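Local coordinates for Arf-GAP (Mus musculus, PDB 5C79), which activates GTP hydrolysis by Arf-family GTPases and, through its PH domain, binds anionic phospholipids such as phosphatidylinositol 4,5-bisphosphate, at residues E94-S98 against F110-E115; L84-Q88 against S128-L133; S39-L45 against R58-K64. One frame throughout, in Å; residues are numbered along the deposited sequence.

Interaction 1: residues E94-S98 against F110-E115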
loop_
_atom_site.group_PDB
_atom_site.type_symbol
_atom_site.label_atom_id
_atom_site.label_comp_id
_atom_site.label_asym_id
_atom_site.label_seq_id
_atom_site.Cartn_x
_atom_site.Cartn_y
_atom_site.Cartn_z
ATOM N N GLU A 94 7.286 14.593 -4.992
ATOM C CA GLU A 94 8.003 14.837 -6.238
ATOM C C GLU A 94 7.566 14.022 -7.492
ATOM O O GLU A 94 7.326 14.604 -8.550
ATOM C CB GLU A 94 9.507 14.583 -5.943
ATOM C CG GLU A 94 10.009 13.164 -6.278
ATOM C CD GLU A 94 10.902 12.487 -5.271
ATOM O OE1 GLU A 94 11.306 13.108 -4.279
ATOM O OE2 GLU A 94 11.195 11.294 -5.472
ATOM N N ASP A 95 7.475 12.692 -7.379
ATOM C CA ASP A 95 7.592 11.798 -8.537
ATOM C C ASP A 95 6.279 11.208 -9.012
ATOM O O ASP A 95 6.229 10.605 -10.083
ATOM C CB ASP A 95 8.674 10.726 -8.300
ATOM C CG ASP A 95 8.288 9.672 -7.264
ATOM O OD1 ASP A 95 7.250 9.795 -6.560
ATOM O OD2 ASP A 95 9.064 8.696 -7.184
ATOM N N LYS A 96 5.219 11.401 -8.224
ATOM C CA LYS A 96 3.870 10.897 -8.543
ATOM C C LYS A 96 3.871 9.407 -8.901
ATOM O O LYS A 96 3.121 8.964 -9.773
ATOM C CB LYS A 96 3.217 11.729 -9.652
ATOM C CG LYS A 96 2.986 13.209 -9.310
ATOM C CD LYS A 96 2.543 13.994 -10.539
ATOM C CE LYS A 96 2.836 15.488 -10.408
ATOM N NZ LYS A 96 1.690 16.219 -9.786
ATOM N N LYS A 97 4.785 8.659 -8.273
ATOM C CA LYS A 97 4.751 7.176 -8.281
ATOM C C LYS A 97 5.060 6.505 -6.948
ATOM O O LYS A 97 4.634 5.351 -6.742
ATOM C CB LYS A 97 5.677 6.548 -9.313
ATOM C CG LYS A 97 5.352 6.829 -10.750
ATOM C CD LYS A 97 6.026 5.820 -11.666
ATOM C CE LYS A 97 7.545 5.901 -11.629
ATOM N NZ LYS A 97 8.122 4.879 -12.561
ATOM N N SER A 98 5.855 7.158 -6.107
ATOM C CA SER A 98 6.272 6.610 -4.830
ATOM C C SER A 98 5.342 7.098 -3.735
ATOM O O SER A 98 4.910 8.247 -3.747
ATOM C CB SER A 98 7.691 6.998 -4.452
ATOM O OG SER A 98 8.606 6.580 -5.470
ATOM N N PHE A 110 6.856 2.370 -0.770
ATOM C CA PHE A 110 6.284 1.711 -1.942
ATOM C C PHE A 110 6.489 2.547 -3.187
ATOM O O PHE A 110 6.660 3.763 -3.112
ATOM C CB PHE A 110 4.778 1.487 -1.782
ATOM C CG PHE A 110 4.396 0.445 -0.758
ATOM C CD1 PHE A 110 4.799 -0.882 -0.889
ATOM C CD2 PHE A 110 3.610 0.785 0.341
ATOM C CE1 PHE A 110 4.407 -1.835 0.023
ATOM C CE2 PHE A 110 3.218 -0.161 1.265
ATOM C CZ PHE A 110 3.623 -1.484 1.124
ATOM N N GLN A 111 6.465 1.883 -4.325
ATOM C CA GLN A 111 6.392 2.563 -5.630
ATOM C C GLN A 111 5.421 1.834 -6.525
ATOM O O GLN A 111 5.483 0.600 -6.672
ATOM C CB GLN A 111 7.776 2.737 -6.243
ATOM C CG GLN A 111 7.785 3.570 -7.503
ATOM C CD GLN A 111 9.167 3.805 -8.051
ATOM O OE1 GLN A 111 9.564 3.220 -9.064
ATOM N NE2 GLN A 111 9.901 4.704 -7.404
ATOM N N ALA A 112 4.505 2.593 -7.130
ATOM C CA ALA A 112 3.588 2.034 -8.119
ATOM C C ALA A 112 4.262 1.974 -9.498
ATOM O O ALA A 112 5.297 2.573 -9.733
ATOM C CB ALA A 112 2.329 2.886 -8.206
ATOM N N GLU A 113 3.593 1.299 -10.417
ATOM C CA GLU A 113 4.076 1.199 -11.828
ATOM C C GLU A 113 4.186 2.505 -12.601
ATOM O O GLU A 113 5.161 2.731 -13.329
ATOM C CB GLU A 113 3.162 0.258 -12.597
ATOM C CG GLU A 113 3.693 -0.241 -13.943
ATOM C CD GLU A 113 2.669 -1.108 -14.664
ATOM O OE1 GLU A 113 1.738 -1.656 -13.991
ATOM O OE2 GLU A 113 2.800 -1.239 -15.907
ATOM N N ASP A 114 3.156 3.321 -12.492
ATOM C CA ASP A 114 3.147 4.654 -13.059
ATOM C C ASP A 114 2.215 5.570 -12.252
ATOM O O ASP A 114 1.682 5.130 -11.243
ATOM C CB ASP A 114 2.740 4.583 -14.535
ATOM C CG ASP A 114 1.411 3.917 -14.751
ATOM O OD1 ASP A 114 0.558 3.846 -13.840
ATOM O OD2 ASP A 114 1.210 3.451 -15.879
ATOM N N GLU A 115 2.073 6.810 -12.736
ATOM C CA GLU A 115 1.177 7.890 -12.245
ATOM C C GLU A 115 -0.236 7.406 -11.940
ATOM O O GLU A 115 -0.772 7.607 -10.843
ATOM C CB GLU A 115 1.107 9.080 -13.269
ATOM C CG GLU A 115 1.449 8.817 -14.759
ATOM C CD GLU A 115 0.259 8.361 -15.604
ATOM O OE1 GLU A 115 0.138 7.129 -15.810
ATOM O OE2 GLU A 115 -0.561 9.225 -16.050
HETATM O O HOH W 1 7.785 2.375 -10.883
#
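The backbone N of A112 donates a nearly straight hydrogen bond to K97 O (2.8 Å, 167° at the hydrogen). Next to it, S98 and Q111 form an antiparallel non-hydrogen-bonded pair. Their side chains supply the second direct bond: Q111 NE2 donates in its amide plane to S98 OG at 3.0 Å, reached by an extended chain whose CG stands anti to the backbone N (chi1 -173°). The same S98 OG donates to the syn lone pair of D95 OD2 (2.8 Å). D95 OD1 closes an Asx turn, taking K97 N and S98 N from one face of the carboxylate, so this single aspartate shapes the loop and orients the serine.

A water also bridges the segments, accepting from K97 NZ and donating to Q111 OE1 and A112 O. The aliphatic part of K97, bent at chi3, lies along the turn, with CD 3.4 Å from D114 CA. CA-H...O contacts add to this, among them E115 CA to K96 O at 3.3 Å.

D114 caps helix 115-135 through D117 N. The contact thus joins the loop between strands 88-91 and 98-103 to the end of strand 106-111, just where the chain enters that helix.

Interaction 2: residues L84-Q88 against S128-L133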
loop_
_atom_site.group_PDB
_atom_site.type_symbol
_atom_site.label_atom_id
_atom_site.label_comp_id
_atom_site.label_asym_id
_atom_site.label_seq_id
_atom_site.Cartn_x
_atom_site.Cartn_y
_atom_site.Cartn_z
ATOM N N LEU A 84 -5.471 -0.738 8.055
ATOM C CA LEU A 84 -5.379 0.623 7.483
ATOM C C LEU A 84 -5.927 1.733 8.385
ATOM O O LEU A 84 -5.548 2.889 8.235
ATOM C CB LEU A 84 -6.008 0.686 6.101
ATOM C CG LEU A 84 -5.308 -0.180 5.020
ATOM C CD1 LEU A 84 -6.119 -0.194 3.747
ATOM C CD2 LEU A 84 -3.902 0.322 4.760
ATOM N N LEU A 85 -6.701 1.377 9.394
ATOM C CA LEU A 85 -7.065 2.402 10.421
ATOM C C LEU A 85 -5.911 3.028 11.163
ATOM O O LEU A 85 -6.004 4.153 11.640
ATOM C CB LEU A 85 -8.056 1.809 11.429
ATOM C CG LEU A 85 -9.501 1.739 10.977
ATOM C CD1 LEU A 85 -10.296 0.898 11.952
ATOM C CD2 LEU A 85 -10.093 3.144 10.869
ATOM N N THR A 86 -4.824 2.300 11.310
ATOM C CA THR A 86 -3.697 2.778 12.091
ATOM C C THR A 86 -2.465 2.951 11.232
ATOM O O THR A 86 -1.347 2.858 11.721
ATOM C CB THR A 86 -3.479 1.842 13.291
ATOM O OG1 THR A 86 -3.339 0.466 12.854
ATOM C CG2 THR A 86 -4.636 1.975 14.218
ATOM N N CYS A 87 -2.705 3.154 9.925
ATOM C CA CYS A 87 -1.670 3.547 8.967
ATOM C C CYS A 87 -1.954 4.863 8.290
ATOM O O CYS A 87 -3.083 5.342 8.232
ATOM C CB CYS A 87 -1.438 2.496 7.885
ATOM S SG CYS A 87 -0.948 0.871 8.526
ATOM N N GLN A 88 -0.891 5.499 7.846
ATOM C CA GLN A 88 -0.990 6.816 7.182
ATOM C C GLN A 88 -0.228 6.769 5.869
ATOM O O GLN A 88 0.978 6.497 5.832
ATOM C CB GLN A 88 -0.458 7.938 8.048
ATOM C CG GLN A 88 -0.591 9.330 7.434
ATOM C CD GLN A 88 -2.021 9.684 7.084
ATOM O OE1 GLN A 88 -2.887 9.655 7.949
ATOM N NE2 GLN A 88 -2.285 10.038 5.824
ATOM N N SER A 128 -10.567 2.620 1.517
ATOM C CA SER A 128 -10.611 1.485 2.446
ATOM C C SER A 128 -10.577 1.975 3.899
ATOM O O SER A 128 -11.391 1.590 4.740
ATOM C CB SER A 128 -9.477 0.511 2.160
ATOM O OG SER A 128 -9.580 -0.580 3.050
ATOM N N LYS A 129 -9.662 2.881 4.189
ATOM C CA LYS A 129 -9.553 3.429 5.539
ATOM C C LYS A 129 -10.826 4.175 5.935
ATOM O O LYS A 129 -11.310 4.056 7.056
ATOM C CB LYS A 129 -8.337 4.358 5.649
ATOM C CG LYS A 129 -8.111 4.908 7.043
ATOM C CD LYS A 129 -6.828 5.690 7.182
ATOM C CE LYS A 129 -6.552 6.091 8.631
ATOM N NZ LYS A 129 -5.360 6.965 8.649
ATOM N N GLU A 130 -11.345 4.977 5.011
ATOM C CA GLU A 130 -12.560 5.759 5.310
ATOM C C GLU A 130 -13.740 4.846 5.616
ATOM O O GLU A 130 -14.523 5.103 6.547
ATOM C CB GLU A 130 -12.862 6.731 4.180
ATOM C CG GLU A 130 -11.888 7.903 4.143
ATOM C CD GLU A 130 -12.190 8.901 3.023
ATOM O OE1 GLU A 130 -13.276 8.801 2.349
ATOM O OE2 GLU A 130 -11.323 9.783 2.828
ATOM N N GLU A 131 -13.884 3.795 4.819
ATOM C CA GLU A 131 -14.920 2.801 5.059
ATOM C C GLU A 131 -14.747 2.139 6.424
ATOM O O GLU A 131 -15.711 2.057 7.174
ATOM C CB GLU A 131 -14.961 1.776 3.952
ATOM C CG GLU A 131 -16.148 0.859 4.079
ATOM C CD GLU A 131 -15.949 -0.367 3.228
ATOM O OE1 GLU A 131 -15.040 -1.167 3.524
ATOM O OE2 GLU A 131 -16.681 -0.482 2.242
ATOM N N ALA A 132 -13.517 1.745 6.758
ATOM C CA ALA A 132 -13.205 1.095 8.038
ATOM C C ALA A 132 -13.570 1.997 9.227
ATOM O O ALA A 132 -14.055 1.513 10.270
ATOM C CB ALA A 132 -11.737 0.732 8.095
ATOM N N LEU A 133 -13.364 3.302 9.066
ATOM C CA LEU A 133 -13.624 4.275 10.160
ATOM C C LEU A 133 -15.120 4.437 10.409
ATOM O O LEU A 133 -15.569 4.504 11.561
ATOM C CB LEU A 133 -12.985 5.635 9.897
ATOM C CG LEU A 133 -13.123 6.701 10.997
ATOM C CD1 LEU A 133 -12.558 6.254 12.332
ATOM C CD2 LEU A 133 -12.426 7.966 10.534
#
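The C-terminal helix of this PH domain, 115-135, closes one end of a strongly bent antiparallel barrel, and its last turns meet the 84-88 connection between strands 80-83 and 88-91. That connection starts with a short 3-10 turn, L84-L85, and leads into the outer strand at Q88. It links the two halves of the sheet, since strands 80-83 and 88-91 are its outermost members.

Two kinds of contact hold the helix there. The first is van der Waals packing. The branched end of L85 comes up against the helix: CG lies 3.8 Å from A132 CB, and CD2 lies 3.9 Å from L133 CB, so the leucine rests on two consecutive helical residues. L84 turns its CB toward the helix and sets a methyl on the serine hydroxyl, CD1 lying 3.6 Å from S128 OG. Both L84 and S128 also pack on V63 of strand 56-64, which ties this corner to the interior of the barrel.

The second kind is carried by K129, whose side chain runs fully extended from the helix across the turn, CG anti to the backbone N (chi1 -177°) and every later torsion close to 180°. Its methylenes pass close to the carbonyl of L84, with CD 3.3 Å from L84 O, and its charged end reaches beyond. That end, NZ, donates to C87 O at 2.8 Å, approaching nearly along the C=O axis with a C=O...N angle of 163°.

Interaction 3: residues S39-L45 against R58-K64. With PBU ((2R)-3-{[(R)-hydroxy{[(1R,2R,3S,4R,5R,6S)-2,3,6-trihydroxy-4,5-bis(phosphonooxy)cyclohexyl]oxy}phosphoryl]oxy}propane-1 ,2-diyl dibutanoate), chain C.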
loop_
_atom_site.group_PDB
_atom_site.type_symbol
_atom_site.label_atom_id
_atom_site.label_comp_id
_atom_site.label_asym_id
_atom_site.label_seq_id
_atom_site.Cartn_x
_atom_site.Cartn_y
_atom_site.Cartn_z
ATOM N N SER A 39 -12.808 0.376 -2.935
ATOM C CA SER A 39 -12.085 0.168 -1.678
ATOM C C SER A 39 -11.313 -1.155 -1.610
ATOM O O SER A 39 -10.726 -1.460 -0.569
ATOM C CB SER A 39 -13.073 0.235 -0.505
ATOM O OG SER A 39 -14.092 -0.742 -0.652
ATOM N N GLU A 40 -11.323 -1.916 -2.713
ATOM C CA GLU A 40 -10.570 -3.147 -2.871
ATOM C C GLU A 40 -9.712 -3.080 -4.121
ATOM O O GLU A 40 -10.092 -2.443 -5.114
ATOM C CB GLU A 40 -11.520 -4.343 -3.001
ATOM C CG GLU A 40 -12.409 -4.563 -1.811
ATOM C CD GLU A 40 -13.384 -5.729 -1.969
ATOM O OE1 GLU A 40 -13.425 -6.378 -3.023
ATOM O OE2 GLU A 40 -14.141 -5.983 -1.016
ATOM N N LYS A 41 -8.543 -3.716 -4.067
ATOM C CA LYS A 41 -7.644 -3.806 -5.202
ATOM C C LYS A 41 -6.703 -5.002 -5.008
ATOM O O LYS A 41 -6.209 -5.235 -3.901
ATOM C CB LYS A 41 -6.816 -2.529 -5.338
ATOM C CG LYS A 41 -5.906 -2.443 -6.555
ATOM C CD LYS A 41 -5.263 -1.082 -6.640
ATOM C CE LYS A 41 -4.263 -0.970 -7.757
ATOM N NZ LYS A 41 -4.939 -0.937 -9.090
ATOM N N LYS A 42 -6.429 -5.709 -6.110
ATOM C CA LYS A 42 -5.428 -6.779 -6.158
ATOM C C LYS A 42 -4.384 -6.330 -7.142
ATOM O O LYS A 42 -4.712 -5.938 -8.270
ATOM C CB LYS A 42 -6.056 -8.082 -6.657
ATOM C CG LYS A 42 -7.157 -8.615 -5.750
ATOM C CD LYS A 42 -7.736 -9.912 -6.289
ATOM C CE LYS A 42 -8.925 -10.372 -5.466
ATOM N NZ LYS A 42 -9.480 -11.631 -6.034
ATOM N N GLY A 43 -3.127 -6.395 -6.752
ATOM C CA GLY A 43 -2.083 -6.038 -7.683
ATOM C C GLY A 43 -0.692 -6.286 -7.144
ATOM O O GLY A 43 -0.459 -7.210 -6.364
ATOM N N PHE A 44 0.207 -5.432 -7.576
ATOM C CA PHE A 44 1.603 -5.458 -7.159
ATOM C C PHE A 44 2.053 -4.057 -6.805
ATOM O O PHE A 44 1.577 -3.062 -7.340
ATOM C CB PHE A 44 2.453 -6.004 -8.296
ATOM C CG PHE A 44 2.134 -7.424 -8.655
ATOM C CD1 PHE A 44 1.162 -7.726 -9.613
ATOM C CD2 PHE A 44 2.788 -8.448 -8.035
ATOM C CE1 PHE A 44 0.870 -9.051 -9.927
ATOM C CE2 PHE A 44 2.508 -9.769 -8.343
ATOM C CZ PHE A 44 1.537 -10.062 -9.284
ATOM N N LEU A 45 2.974 -3.988 -5.856
ATOM C CA LEU A 45 3.693 -2.766 -5.523
ATOM C C LEU A 45 5.189 -3.103 -5.433
ATOM O O LEU A 45 5.544 -4.221 -5.073
ATOM C CB LEU A 45 3.231 -2.200 -4.186
ATOM C CG LEU A 45 1.896 -1.443 -4.246
ATOM C CD1 LEU A 45 1.430 -1.165 -2.827
ATOM C CD2 LEU A 45 1.988 -0.167 -5.038
ATOM N N ARG A 58 9.429 -6.252 -6.177
ATOM C CA ARG A 58 8.002 -6.381 -6.478
ATOM C C ARG A 58 7.314 -7.370 -5.541
ATOM O O ARG A 58 7.759 -8.514 -5.357
ATOM C CB ARG A 58 7.786 -6.794 -7.944
ATOM C CG ARG A 58 6.321 -6.725 -8.322
ATOM C CD ARG A 58 6.093 -6.576 -9.796
ATOM N NE ARG A 58 6.476 -7.811 -10.443
ATOM C CZ ARG A 58 6.686 -7.930 -11.753
ATOM N NH1 ARG A 58 6.585 -6.872 -12.585
ATOM N NH2 ARG A 58 7.033 -9.113 -12.234
ATOM N N ARG A 59 6.206 -6.947 -4.971
ATOM C CA ARG A 59 5.412 -7.787 -4.083
ATOM C C ARG A 59 3.935 -7.789 -4.437
ATOM O O ARG A 59 3.358 -6.774 -4.842
ATOM C CB ARG A 59 5.577 -7.312 -2.640
ATOM C CG ARG A 59 6.997 -7.385 -2.135
ATOM C CD ARG A 59 7.429 -8.829 -1.987
ATOM N NE ARG A 59 8.802 -8.952 -1.472
ATOM C CZ ARG A 59 9.897 -9.244 -2.190
ATOM N NH1 ARG A 59 9.877 -9.416 -3.504
ATOM N NH2 ARG A 59 11.074 -9.357 -1.560
ATOM N N LYS A 60 3.318 -8.952 -4.313
ATOM C CA LYS A 60 1.880 -9.080 -4.494
ATOM C C LYS A 60 1.208 -8.400 -3.299
ATOM O O LYS A 60 1.544 -8.699 -2.168
ATOM C CB LYS A 60 1.484 -10.560 -4.502
ATOM C CG LYS A 60 0.037 -10.799 -4.869
ATOM C CD LYS A 60 -0.422 -12.234 -4.597
ATOM C CE LYS A 60 -1.828 -12.250 -4.003
ATOM N NZ LYS A 60 -2.212 -13.623 -3.569
ATOM N N CYS A 61 0.286 -7.481 -3.572
ATOM C CA CYS A 61 -0.425 -6.708 -2.548
ATOM C C CYS A 61 -1.909 -6.728 -2.841
ATOM O O CYS A 61 -2.313 -6.702 -3.991
ATOM C CB CYS A 61 0.064 -5.258 -2.552
ATOM S SG CYS A 61 1.741 -5.096 -1.958
ATOM N N ALA A 62 -2.711 -6.739 -1.790
ATOM C CA ALA A 62 -4.154 -6.663 -1.954
ATOM C C ALA A 62 -4.772 -5.869 -0.799
ATOM O O ALA A 62 -4.338 -6.004 0.345
ATOM C CB ALA A 62 -4.761 -8.053 -2.021
ATOM N N VAL A 63 -5.816 -5.130 -1.123
ATOM C CA VAL A 63 -6.635 -4.422 -0.142
ATOM C C VAL A 63 -8.055 -4.992 -0.105
ATOM O O VAL A 63 -8.722 -5.129 -1.144
ATOM C CB VAL A 63 -6.730 -2.921 -0.426
ATOM C CG1 VAL A 63 -7.572 -2.239 0.654
ATOM C CG2 VAL A 63 -5.351 -2.309 -0.487
ATOM N N LYS A 64 -8.481 -5.371 1.086
ATOM C CA LYS A 64 -9.830 -5.912 1.301
ATOM C C LYS A 64 -10.158 -5.828 2.780
ATOM O O LYS A 64 -9.304 -6.047 3.635
ATOM C CB LYS A 64 -9.963 -7.355 0.827
ATOM C CG LYS A 64 -11.401 -7.772 0.553
ATOM C CD LYS A 64 -11.489 -8.999 -0.326
ATOM C CE LYS A 64 -12.911 -9.544 -0.348
ATOM N NZ LYS A 64 -12.950 -10.784 -1.170
HETATM P P1 PBU C . 16.756 -10.322 -0.203
HETATM P P4 PBU C . 11.987 -6.173 4.647
HETATM P P5 PBU C . 10.026 -9.954 2.226
HETATM C "C3'" PBU C . 19.343 -10.593 -0.112
HETATM C "C2'" PBU C . 20.129 -10.538 1.177
HETATM O "O2'" PBU C . 20.892 -9.319 1.220
HETATM C "C1'" PBU C . 20.925 -11.844 1.315
HETATM O "O1'" PBU C . 20.853 -12.248 2.675
HETATM C C1 PBU C . 14.927 -9.103 1.367
HETATM O O1 PBU C . 15.938 -10.100 1.190
HETATM C C2 PBU C . 15.450 -7.866 2.135
HETATM O O2 PBU C . 15.982 -8.111 3.440
HETATM C C3 PBU C . 14.325 -6.911 2.378
HETATM O O3 PBU C . 14.800 -5.787 3.166
HETATM C C4 PBU C . 13.184 -7.709 3.021
HETATM O O4 PBU C . 12.180 -6.795 3.215
HETATM C C5 PBU C . 12.566 -8.821 2.214
HETATM O O5 PBU C . 11.456 -9.511 2.853
HETATM C C6 PBU C . 13.698 -9.782 2.006
HETATM O O6 PBU C . 13.139 -10.765 1.180
HETATM C C7 PBU C . 22.018 -9.197 0.285
HETATM O O7 PBU C . 21.833 -8.931 -0.891
HETATM C C8 PBU C . 23.426 -9.340 0.815
HETATM C C9 PBU C . 23.873 -7.975 1.311
HETATM C C10 PBU C . 22.829 -7.438 2.265
HETATM C C11 PBU C . 20.289 -13.508 3.123
HETATM O O11 PBU C . 19.430 -14.083 2.477
HETATM C C12 PBU C . 20.806 -14.083 4.414
HETATM C C13 PBU C . 22.321 -14.204 4.297
HETATM C C14 PBU C . 23.017 -12.911 4.663
HETATM O O41 PBU C . 12.952 -5.032 4.945
HETATM O O42 PBU C . 11.967 -7.419 5.515
HETATM O O43 PBU C . 10.673 -5.477 4.426
HETATM O O51 PBU C . 9.232 -10.022 3.521
HETATM O O52 PBU C . 9.669 -8.719 1.406
HETATM O O53 PBU C . 9.973 -11.153 1.377
HETATM O OP1 PBU C . 18.063 -11.096 0.240
HETATM O OP2 PBU C . 17.031 -8.960 -0.816
HETATM O OP3 PBU C . 16.116 -11.395 -1.043
#
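Oxygen O52 on the 5-phosphate of the bound phosphoinositide is gripped by R59 through two donors of one guanidinium group. NE gives the principal bond, 3.0 Å and nearly straight, while NH2 adds a weak one at 3.3 Å to the same O52. The phosphate oxygen lies at the edge of the guanidinium, in its plane. A bend at chi2 (-69°) brings the group up to the phosphate, and NH1 donates to R58 O, which helps fix its rotation. K47, R53, Q57, H72, A73 and R106 also bond the lipid, and the gathered basic groups would favour its negative charge.

Behind the arginine runs a regular antiparallel ladder. R59 pairs with L45, C61 with G43 and V63 with K41, each pair joined by two backbone hydrogen bonds. R59 N to L45 O is among the shortest (2.8 Å), whereas K41 N to V63 O is long at 3.3 Å.

The sheet has two unlike faces. On one, L45 CB meets C61 SG at 3.9 Å, and L45, C61 and V63 all pack on W121 of helix 115-135. On the other, the ring of F44 crosses K60 obliquely, with CD2 3.7 Å from K60 CA, while its CB meets R58 CG at 3.9 Å. At the hairpin's open end E40 crosses the methylenes of K64 at a slant, OE2 3.6 Å from K64 CG.

F44 and R58 belong to a second lipid pocket, so these strands serve both lipid sites. This is the first beta hairpin of a PH domain, with a phosphoinositide site at the loop end of the hairpin, as in canonical PH domains.

Overall arrangement
All three contacts are partly buried. Interaction 3 lies nearest the centre of the chain and is chiefly backbone ladder, with an apolar face in the interior, the other face largely exposed and a lipid-binding arginine at one end. Interactions 1 and 2 lie farther out on opposite sides of that centre, and both pin a loop against a part of the chain leading into or forming helix 115-135. Their chemistry differs: interaction 1 is a polar web of aspartate, serine, amide and water, interaction 2 leucine packing plus one lysine bond. Interaction 3 touches each of them, through L45 against F110 and A112, and through V63 against S128 and L84, so the first hairpin lies in contact with both.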